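Long-range contacts in endonuclease IV (Thermus thermophilus, PDB 3AAM), which cleaves DNA at apurinic or apyrimidinic sites during base excision repair, leaving a 3'-hydroxyl and a 5'-terminal sugar phosphate: residues 216-224 with 247-255; 2-10 with 256-267. All coordinates share one frame; numbering follows the deposited sequence.

Both contacts depend on the last helix of the barrel, 253-267, and their centres lie about 10 Å apart. Contact 1 is the one at the metal: Asp217 and His219 bind the manganese ion, and 247-255 leads from strand 244-247 past them into the helix. Contact 2 lies farther along the same helix, where 256-267 packs on the first strand; the side chain of Asn259 is still about 10 Å from that of His219. Among the bonds joining the contacts, Arg251 NH2 makes a salt bridge with Asp256 OD2 at 2.7 Å, and Trp258 NE1 probably donates to Leu222 O at 2.8 Å, holding the 216-224 loop to the helix.

Contact 1 (216-224 with 247-255). With MN (manganese (II) ion), chain B.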
loop_
_atom_site.group_PDB
_atom_site.type_symbol
_atom_site.label_atom_id
_atom_site.label_comp_id
_atom_site.label_asym_id
_atom_site.label_seq_id
_atom_site.Cartn_x
_atom_site.Cartn_y
_atom_site.Cartn_z
ATOM N N VAL A 216 5.561 15.417 7.967
ATOM C CA VAL A 216 6.429 15.215 6.814
ATOM C C VAL A 216 6.290 13.770 6.340
ATOM O O VAL A 216 6.406 12.837 7.133
ATOM C CB VAL A 216 7.910 15.493 7.170
ATOM C CG1 VAL A 216 8.812 15.085 6.014
ATOM C CG2 VAL A 216 8.099 16.972 7.483
ATOM N N ASP A 217 6.027 13.598 5.048
ATOM C CA ASP A 217 5.872 12.276 4.450
ATOM C C ASP A 217 7.085 12.016 3.566
ATOM O O ASP A 217 7.071 12.312 2.375
ATOM C CB ASP A 217 4.588 12.222 3.613
ATOM C CG ASP A 217 4.364 10.863 2.960
ATOM O OD1 ASP A 217 5.122 9.917 3.255
ATOM O OD2 ASP A 217 3.419 10.739 2.152
ATOM N N HIS A 218 8.130 11.457 4.167
ATOM C CA HIS A 218 9.373 11.173 3.460
ATOM C C HIS A 218 9.866 9.794 3.911
ATOM O O HIS A 218 10.442 9.653 4.990
ATOM C CB HIS A 218 10.388 12.267 3.812
ATOM C CG HIS A 218 11.627 12.252 2.973
ATOM N ND1 HIS A 218 12.580 13.247 3.046
ATOM C CD2 HIS A 218 12.075 11.368 2.050
ATOM C CE1 HIS A 218 13.562 12.976 2.205
ATOM N NE2 HIS A 218 13.280 11.841 1.588
ATOM N N HIS A 219 9.634 8.782 3.081
ATOM C CA HIS A 219 10.028 7.413 3.410
ATOM C C HIS A 219 11.539 7.240 3.511
ATOM O O HIS A 219 12.302 7.936 2.843
ATOM C CB HIS A 219 9.526 6.423 2.356
ATOM C CG HIS A 219 8.063 6.521 2.055
ATOM N ND1 HIS A 219 7.466 5.774 1.063
ATOM C CD2 HIS A 219 7.083 7.287 2.589
ATOM C CE1 HIS A 219 6.182 6.077 0.996
ATOM N NE2 HIS A 219 5.925 6.994 1.912
ATOM N N ALA A 220 11.950 6.296 4.352
ATOM C CA ALA A 220 13.355 5.968 4.537
ATOM C C ALA A 220 13.481 4.449 4.589
ATOM O O ALA A 220 12.548 3.757 5.007
ATOM C CB ALA A 220 13.879 6.576 5.833
ATOM N N HIS A 221 14.630 3.940 4.150
ATOM C CA HIS A 221 14.899 2.503 4.159
ATOM C C HIS A 221 14.858 1.987 5.595
ATOM O O HIS A 221 14.919 2.766 6.550
ATOM C CB HIS A 221 16.288 2.211 3.581
ATOM C CG HIS A 221 16.461 2.629 2.155
ATOM N ND1 HIS A 221 15.668 2.150 1.135
ATOM C CD2 HIS A 221 17.353 3.467 1.575
ATOM C CE1 HIS A 221 16.064 2.673 -0.012
ATOM N NE2 HIS A 221 17.085 3.477 0.228
ATOM N N LEU A 222 14.763 0.671 5.748
ATOM C CA LEU A 222 14.738 0.078 7.077
ATOM C C LEU A 222 16.012 0.455 7.830
ATOM O O LEU A 222 17.108 0.438 7.268
ATOM C CB LEU A 222 14.609 -1.442 6.971
ATOM C CG LEU A 222 13.364 -1.911 6.210
ATOM C CD1 LEU A 222 13.373 -3.426 6.113
ATOM C CD2 LEU A 222 12.104 -1.421 6.910
ATOM N N LEU A 223 15.844 0.813 9.100
ATOM C CA LEU A 223 16.938 1.224 9.984
ATOM C C LEU A 223 17.603 2.544 9.600
ATOM O O LEU A 223 18.555 2.965 10.254
ATOM C CB LEU A 223 18.010 0.128 10.075
ATOM C CG LEU A 223 17.586 -1.208 10.699
ATOM C CD1 LEU A 223 18.818 -2.089 10.906
ATOM C CD2 LEU A 223 16.891 -0.964 12.029
ATOM N N GLN A 224 17.102 3.209 8.561
ATOM C CA GLN A 224 17.696 4.471 8.129
ATOM C C GLN A 224 16.865 5.710 8.455
ATOM O O GLN A 224 17.227 6.827 8.077
ATOM C CB GLN A 224 17.987 4.428 6.627
ATOM C CG GLN A 224 19.085 3.447 6.249
ATOM C CD GLN A 224 19.445 3.518 4.781
ATOM O OE1 GLN A 224 19.204 4.530 4.123
ATOM N NE2 GLN A 224 20.047 2.451 4.264
ATOM N N LEU A 247 7.725 -2.404 1.528
ATOM C CA LEU A 247 8.572 -1.239 1.761
ATOM C C LEU A 247 8.521 -0.432 0.467
ATOM O O LEU A 247 8.564 -1.007 -0.623
ATOM C CB LEU A 247 10.014 -1.673 2.053
ATOM C CG LEU A 247 11.014 -0.539 2.293
ATOM C CD1 LEU A 247 10.624 0.272 3.528
ATOM C CD2 LEU A 247 12.404 -1.133 2.470
ATOM N N GLU A 248 8.405 0.888 0.590
ATOM C CA GLU A 248 8.323 1.771 -0.574
ATOM C C GLU A 248 9.448 2.800 -0.524
ATOM O O GLU A 248 9.241 3.938 -0.114
ATOM C CB GLU A 248 6.974 2.491 -0.589
ATOM C CG GLU A 248 5.758 1.578 -0.479
ATOM C CD GLU A 248 4.460 2.362 -0.435
ATOM O OE1 GLU A 248 4.370 3.314 0.372
ATOM O OE2 GLU A 248 3.533 2.027 -1.197
ATOM N N THR A 249 10.642 2.391 -0.938
ATOM C CA THR A 249 11.798 3.278 -0.922
ATOM C C THR A 249 12.610 3.088 -2.200
ATOM O O THR A 249 12.330 2.191 -2.984
ATOM C CB THR A 249 12.676 2.981 0.300
ATOM O OG1 THR A 249 13.078 1.607 0.267
ATOM C CG2 THR A 249 11.908 3.255 1.581
ATOM N N PRO A 250 13.620 3.942 -2.430
ATOM C CA PRO A 250 14.446 3.828 -3.637
ATOM C C PRO A 250 14.960 2.410 -3.890
ATOM O O PRO A 250 15.388 1.716 -2.964
ATOM C CB PRO A 250 15.560 4.832 -3.375
ATOM C CG PRO A 250 14.830 5.915 -2.631
ATOM C CD PRO A 250 14.020 5.115 -1.632
ATOM N N ARG A 251 14.930 2.006 -5.157
ATOM C CA ARG A 251 15.341 0.667 -5.561
ATOM C C ARG A 251 16.727 0.613 -6.192
ATOM O O ARG A 251 17.187 1.579 -6.790
ATOM C CB ARG A 251 14.324 0.113 -6.554
ATOM C CG ARG A 251 12.897 0.018 -6.014
ATOM C CD ARG A 251 12.789 -1.100 -4.990
ATOM N NE ARG A 251 13.515 -2.274 -5.460
ATOM C CZ ARG A 251 13.235 -2.929 -6.581
ATOM N NH1 ARG A 251 12.224 -2.545 -7.351
ATOM N NH2 ARG A 251 14.007 -3.936 -6.967
ATOM N N GLY A 252 17.377 -0.539 -6.065
ATOM C CA GLY A 252 18.699 -0.714 -6.638
ATOM C C GLY A 252 19.406 -1.878 -5.979
ATOM O O GLY A 252 19.003 -2.306 -4.897
ATOM N N PRO A 253 20.463 -2.425 -6.596
ATOM C CA PRO A 253 21.143 -3.551 -5.953
ATOM C C PRO A 253 21.607 -3.272 -4.518
ATOM O O PRO A 253 21.386 -4.091 -3.627
ATOM C CB PRO A 253 22.297 -3.842 -6.913
ATOM C CG PRO A 253 21.687 -3.520 -8.247
ATOM C CD PRO A 253 20.971 -2.211 -7.963
ATOM N N GLU A 254 22.235 -2.120 -4.292
ATOM C CA GLU A 254 22.718 -1.762 -2.959
ATOM C C GLU A 254 21.561 -1.557 -1.986
ATOM O O GLU A 254 21.573 -2.092 -0.872
ATOM C CB GLU A 254 23.571 -0.491 -3.028
ATOM C CG GLU A 254 24.086 0.027 -1.679
ATOM C CD GLU A 254 23.029 0.773 -0.881
ATOM O OE1 GLU A 254 22.398 1.694 -1.442
ATOM O OE2 GLU A 254 22.835 0.445 0.310
ATOM N N GLU A 255 20.566 -0.778 -2.405
ATOM C CA GLU A 255 19.404 -0.505 -1.560
ATOM C C GLU A 255 18.616 -1.770 -1.241
ATOM O O GLU A 255 18.221 -2.000 -0.093
ATOM C CB GLU A 255 18.479 0.513 -2.238
ATOM C CG GLU A 255 19.108 1.886 -2.432
ATOM C CD GLU A 255 19.788 2.050 -3.780
ATOM O OE1 GLU A 255 20.243 1.042 -4.360
ATOM O OE2 GLU A 255 19.875 3.202 -4.256
HETATM MN MN MN B . 4.098 8.368 1.775
HETATM O O HOH W 1 20.973 2.505 1.419
HETATM O O HOH W 2 5.291 9.432 -0.161
#
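Leu247 meets Leu222, its CD2 3.9 Å from Leu222 CG. At Glu248 the backbone reaches the metal site: His219 ND1 donates to Glu248 O (2.8 Å, 159°), with the oxygen practically in the ring plane. The opposite ring nitrogen, His219 NE2, binds the manganese ion at 2.3 Å, so the carbonyl is a second-shell group that helps fix the rotation of a metal ligand and probably makes its NE2 a stronger donor. Asp217 grips the same ion with both carboxylate oxygens; His172 and a water also bind it. The Glu248 carboxylate lies nearly parallel to the His219 ring but stepped out of its plane, OE1 3.4 Å from His219 CE1, and its OE2 is hydrogen-bonded to Gln32 NE2. Thr249 divides its branches: CG2 lies against Ala220 O, and OG1, set between backbone N and carbonyl carbon (chi1 58°), shares a hydrogen bond with His221 ND1 at 2.8 Å. Pro250 O sits in the plane of the His221 ring, 3.2 Å from CE1. A water bridges Gln224 NE2 to Glu254 OE2, and Glu255 CG approaches His221 NE2 obliquely. Were His221 an alanine, Thr249 OG1 would probably lose its ring partner and a gap would open beside Pro250 and Glu255. Strand 219-220 pairs antiparallel with strand 202-208, which runs parallel to strand 244-247, while helix 253-267 packs beside the His221-Gln224 turn.

Contact 2 (2-10 with 256-267); sequences PRYGFHLSI and DAWNLRVFRAWL
Tyr4 and Arg264 make the polar link. Arg264 NE donates to Tyr4 OH at 2.9 Å and 170°, the oxygen lying in the guanidinium plane, which stands about at right angles to the phenol ring; a weak second bond comes from NH2, whose better partner is Leu26 O. With CG between the backbone N and the carbonyl carbon (chi1 63°), the phenol reaches across the helix to Arg264. Aromatic contacts lie deeper. Tyr4 CB rests over the centre of the Phe263 ring in a CH-pi contact, 3.8 Å from the centroid. The Tyr4 and Phe263 rings are near parallel but slid apart and barely overlap, centroids 5.2 Å apart. Phe6 presents CE1 to the edge of Phe263. Such packing is characteristic of a TIM barrel: the last helix, 253-267, runs back against the first strand, 3-6, at 173° and 9.8 Å between axes, closing the barrel's outer layer while strand 244-247 pairs parallel with 3-6. Apolar contacts fill the rest. Phe6 CZ meets Leu260 CG at 3.6 Å, and Phe6 CE1 lies equally close to Asn259 CB. Leu260 CD2 comes to the edge of the Tyr4 ring at CE1. Near the N-terminus, Leu267 splits its methyls, CD2 touching Tyr4 CE2 and CD1 reaching Pro2 CD at 3.7 Å.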
loop_
_atom_site.group_PDB
_atom_site.type_symbol
_atom_site.label_atom_id
_atom_site.label_comp_id
_atom_site.label_asym_id
_atom_site.label_seq_id
_atom_site.Cartn_x
_atom_site.Cartn_y
_atom_site.Cartn_z
ATOM N N PRO A 2 5.489 -13.445 8.588
ATOM C CA PRO A 2 4.950 -12.362 7.739
ATOM C C PRO A 2 5.671 -12.264 6.399
ATOM O O PRO A 2 6.885 -12.449 6.316
ATOM C CB PRO A 2 5.106 -11.071 8.529
ATOM C CG PRO A 2 6.328 -11.398 9.391
ATOM C CD PRO A 2 6.118 -12.870 9.790
ATOM N N ARG A 3 4.911 -11.967 5.351
ATOM C CA ARG A 3 5.468 -11.836 4.009
ATOM C C ARG A 3 6.020 -10.428 3.818
ATOM O O ARG A 3 5.532 -9.470 4.428
ATOM C CB ARG A 3 4.393 -12.154 2.967
ATOM C CG ARG A 3 4.024 -13.638 2.933
ATOM C CD ARG A 3 2.846 -13.928 2.020
ATOM N NE ARG A 3 2.615 -15.364 1.883
ATOM C CZ ARG A 3 3.320 -16.167 1.088
ATOM N NH1 ARG A 3 4.305 -15.680 0.343
ATOM N NH2 ARG A 3 3.045 -17.467 1.049
ATOM N N TYR A 4 7.041 -10.303 2.972
ATOM C CA TYR A 4 7.673 -9.011 2.749
ATOM C C TYR A 4 8.074 -8.798 1.295
ATOM O O TYR A 4 8.374 -9.745 0.566
ATOM C CB TYR A 4 8.913 -8.895 3.644
ATOM C CG TYR A 4 9.966 -9.929 3.323
ATOM C CD1 TYR A 4 10.986 -9.655 2.412
ATOM C CD2 TYR A 4 9.898 -11.210 3.871
ATOM C CE1 TYR A 4 11.910 -10.634 2.049
ATOM C CE2 TYR A 4 10.817 -12.196 3.517
ATOM C CZ TYR A 4 11.820 -11.900 2.604
ATOM O OH TYR A 4 12.718 -12.879 2.238
ATOM N N GLY A 5 8.097 -7.537 0.883
ATOM C CA GLY A 5 8.471 -7.235 -0.483
ATOM C C GLY A 5 8.680 -5.759 -0.732
ATOM O O GLY A 5 8.598 -4.934 0.184
ATOM N N PHE A 6 8.947 -5.438 -1.994
ATOM C CA PHE A 6 9.187 -4.067 -2.431
ATOM C C PHE A 6 8.190 -3.707 -3.514
ATOM O O PHE A 6 7.378 -4.529 -3.945
ATOM C CB PHE A 6 10.566 -3.917 -3.083
ATOM C CG PHE A 6 11.718 -4.337 -2.227
ATOM C CD1 PHE A 6 11.817 -3.925 -0.904
ATOM C CD2 PHE A 6 12.753 -5.093 -2.777
ATOM C CE1 PHE A 6 12.933 -4.254 -0.140
ATOM C CE2 PHE A 6 13.872 -5.427 -2.024
ATOM C CZ PHE A 6 13.966 -5.008 -0.706
ATOM N N HIS A 7 8.279 -2.460 -3.960
ATOM C CA HIS A 7 7.466 -1.998 -5.063
ATOM C C HIS A 7 8.370 -2.229 -6.266
ATOM O O HIS A 7 9.486 -1.697 -6.327
ATOM C CB HIS A 7 7.133 -0.514 -4.931
ATOM C CG HIS A 7 6.156 -0.044 -5.958
ATOM N ND1 HIS A 7 6.472 0.051 -7.296
ATOM C CD2 HIS A 7 4.849 0.294 -5.854
ATOM C CE1 HIS A 7 5.403 0.429 -7.971
ATOM N NE2 HIS A 7 4.404 0.584 -7.121
ATOM N N LEU A 8 7.895 -3.043 -7.203
ATOM C CA LEU A 8 8.658 -3.399 -8.395
ATOM C C LEU A 8 8.157 -2.689 -9.646
ATOM O O LEU A 8 6.978 -2.345 -9.748
ATOM C CB LEU A 8 8.588 -4.914 -8.607
ATOM C CG LEU A 8 8.938 -5.782 -7.392
ATOM C CD1 LEU A 8 8.679 -7.248 -7.720
ATOM C CD2 LEU A 8 10.390 -5.559 -6.997
ATOM N N SER A 9 9.061 -2.502 -10.603
ATOM C CA SER A 9 8.738 -1.833 -11.857
ATOM C C SER A 9 8.017 -2.734 -12.849
ATOM O O SER A 9 8.207 -3.950 -12.855
ATOM C CB SER A 9 10.020 -1.305 -12.506
ATOM O OG SER A 9 9.751 -0.781 -13.793
ATOM N N ILE A 10 7.183 -2.126 -13.688
ATOM C CA ILE A 10 6.460 -2.870 -14.711
ATOM C C ILE A 10 6.826 -2.327 -16.086
ATOM O O ILE A 10 6.245 -2.724 -17.097
ATOM C CB ILE A 10 4.927 -2.775 -14.527
ATOM C CG1 ILE A 10 4.462 -1.321 -14.638
ATOM C CG2 ILE A 10 4.531 -3.351 -13.178
ATOM C CD1 ILE A 10 2.953 -1.175 -14.750
ATOM N N ASP A 256 18.383 -2.588 -2.260
ATOM C CA ASP A 256 17.640 -3.824 -2.076
ATOM C C ASP A 256 18.385 -4.779 -1.139
ATOM O O ASP A 256 17.776 -5.385 -0.264
ATOM C CB ASP A 256 17.406 -4.521 -3.419
ATOM C CG ASP A 256 16.494 -3.734 -4.351
ATOM O OD1 ASP A 256 15.981 -2.658 -3.965
ATOM O OD2 ASP A 256 16.290 -4.207 -5.485
ATOM N N ALA A 257 19.699 -4.906 -1.314
ATOM C CA ALA A 257 20.478 -5.807 -0.464
ATOM C C ALA A 257 20.356 -5.415 1.001
ATOM O O ALA A 257 20.193 -6.276 1.867
ATOM C CB ALA A 257 21.947 -5.803 -0.889
ATOM N N TRP A 258 20.450 -4.117 1.271
ATOM C CA TRP A 258 20.336 -3.593 2.632
ATOM C C TRP A 258 18.979 -3.954 3.231
ATOM O O TRP A 258 18.891 -4.561 4.301
ATOM C CB TRP A 258 20.513 -2.065 2.616
ATOM C CG TRP A 258 20.271 -1.374 3.943
ATOM C CD1 TRP A 258 19.072 -1.218 4.585
ATOM C CD2 TRP A 258 21.253 -0.741 4.776
ATOM N NE1 TRP A 258 19.246 -0.530 5.761
ATOM C CE2 TRP A 258 20.575 -0.228 5.906
ATOM C CE3 TRP A 258 22.641 -0.561 4.681
ATOM C CZ2 TRP A 258 21.236 0.454 6.933
ATOM C CZ3 TRP A 258 23.297 0.117 5.704
ATOM C CH2 TRP A 258 22.592 0.615 6.815
ATOM N N ASN A 259 17.916 -3.582 2.533
ATOM C CA ASN A 259 16.577 -3.854 3.025
ATOM C C ASN A 259 16.265 -5.334 3.185
ATOM O O ASN A 259 15.624 -5.724 4.155
ATOM C CB ASN A 259 15.558 -3.174 2.113
ATOM C CG ASN A 259 15.620 -1.662 2.217
ATOM O OD1 ASN A 259 15.617 -0.951 1.210
ATOM N ND2 ASN A 259 15.672 -1.159 3.447
ATOM N N LEU A 260 16.701 -6.164 2.243
ATOM C CA LEU A 260 16.439 -7.594 2.350
ATOM C C LEU A 260 17.186 -8.201 3.536
ATOM O O LEU A 260 16.665 -9.076 4.228
ATOM C CB LEU A 260 16.824 -8.313 1.053
ATOM C CG LEU A 260 15.898 -8.016 -0.131
ATOM C CD1 LEU A 260 16.442 -8.661 -1.392
ATOM C CD2 LEU A 260 14.496 -8.531 0.177
ATOM N N ARG A 261 18.405 -7.733 3.780
ATOM C CA ARG A 261 19.175 -8.247 4.903
ATOM C C ARG A 261 18.486 -7.893 6.222
ATOM O O ARG A 261 18.475 -8.695 7.153
ATOM C CB ARG A 261 20.610 -7.706 4.848
ATOM C CG ARG A 261 21.495 -8.495 3.871
ATOM C CD ARG A 261 22.705 -7.693 3.419
ATOM N NE ARG A 261 23.502 -7.221 4.547
ATOM C CZ ARG A 261 24.435 -7.935 5.169
ATOM N NH1 ARG A 261 24.710 -9.172 4.778
ATOM N NH2 ARG A 261 25.095 -7.407 6.189
ATOM N N VAL A 262 17.886 -6.709 6.299
ATOM C CA VAL A 262 17.188 -6.323 7.522
ATOM C C VAL A 262 15.879 -7.120 7.673
ATOM O O VAL A 262 15.591 -7.644 8.746
ATOM C CB VAL A 262 16.909 -4.806 7.542
ATOM C CG1 VAL A 262 16.140 -4.435 8.808
ATOM C CG2 VAL A 262 18.235 -4.044 7.498
ATOM N N PHE A 263 15.097 -7.227 6.600
ATOM C CA PHE A 263 13.844 -7.981 6.642
ATOM C C PHE A 263 14.109 -9.409 7.093
ATOM O O PHE A 263 13.427 -9.938 7.960
ATOM C CB PHE A 263 13.187 -8.058 5.255
ATOM C CG PHE A 263 12.145 -7.006 4.998
ATOM C CD1 PHE A 263 11.090 -6.812 5.884
ATOM C CD2 PHE A 263 12.189 -6.248 3.830
ATOM C CE1 PHE A 263 10.087 -5.875 5.601
ATOM C CE2 PHE A 263 11.195 -5.309 3.538
ATOM C CZ PHE A 263 10.145 -5.124 4.421
ATOM N N ARG A 264 15.113 -10.028 6.488
ATOM C CA ARG A 264 15.442 -11.406 6.800
ATOM C C ARG A 264 16.007 -11.607 8.195
ATOM O O ARG A 264 15.749 -12.633 8.824
ATOM C CB ARG A 264 16.372 -11.955 5.715
ATOM C CG ARG A 264 15.590 -12.212 4.438
ATOM C CD ARG A 264 16.425 -12.220 3.174
ATOM N NE ARG A 264 15.544 -12.415 2.025
ATOM C CZ ARG A 264 15.923 -12.350 0.755
ATOM N NH1 ARG A 264 17.187 -12.087 0.444
ATOM N NH2 ARG A 264 15.030 -12.557 -0.205
ATOM N N ALA A 265 16.758 -10.631 8.692
ATOM C CA ALA A 265 17.309 -10.737 10.036
ATOM C C ALA A 265 16.139 -10.696 11.009
ATOM O O ALA A 265 16.081 -11.463 11.972
ATOM C CB ALA A 265 18.262 -9.585 10.307
ATOM N N TRP A 266 15.197 -9.799 10.745
ATOM C CA TRP A 266 14.027 -9.678 11.599
ATOM C C TRP A 266 13.180 -10.936 11.553
ATOM O O TRP A 266 12.728 -11.420 12.583
ATOM C CB TRP A 266 13.173 -8.478 11.180
ATOM C CG TRP A 266 13.798 -7.161 11.483
ATOM C CD1 TRP A 266 14.913 -6.932 12.237
ATOM C CD2 TRP A 266 13.333 -5.877 11.054
ATOM N NE1 TRP A 266 15.174 -5.586 12.302
ATOM C CE2 TRP A 266 14.217 -4.915 11.586
ATOM C CE3 TRP A 266 12.253 -5.444 10.272
ATOM C CZ2 TRP A 266 14.058 -3.544 11.360
ATOM C CZ3 TRP A 266 12.097 -4.078 10.047
ATOM C CH2 TRP A 266 12.995 -3.147 10.589
ATOM N N LEU A 267 12.973 -11.471 10.353
ATOM C CA LEU A 267 12.155 -12.663 10.194
ATOM C C LEU A 267 12.675 -13.835 11.025
ATOM O O LEU A 267 11.889 -14.640 11.523
ATOM C CB LEU A 267 12.074 -13.048 8.713
ATOM C CG LEU A 267 10.983 -14.045 8.319
ATOM C CD1 LEU A 267 9.615 -13.543 8.776
ATOM C CD2 LEU A 267 11.002 -14.228 6.809
#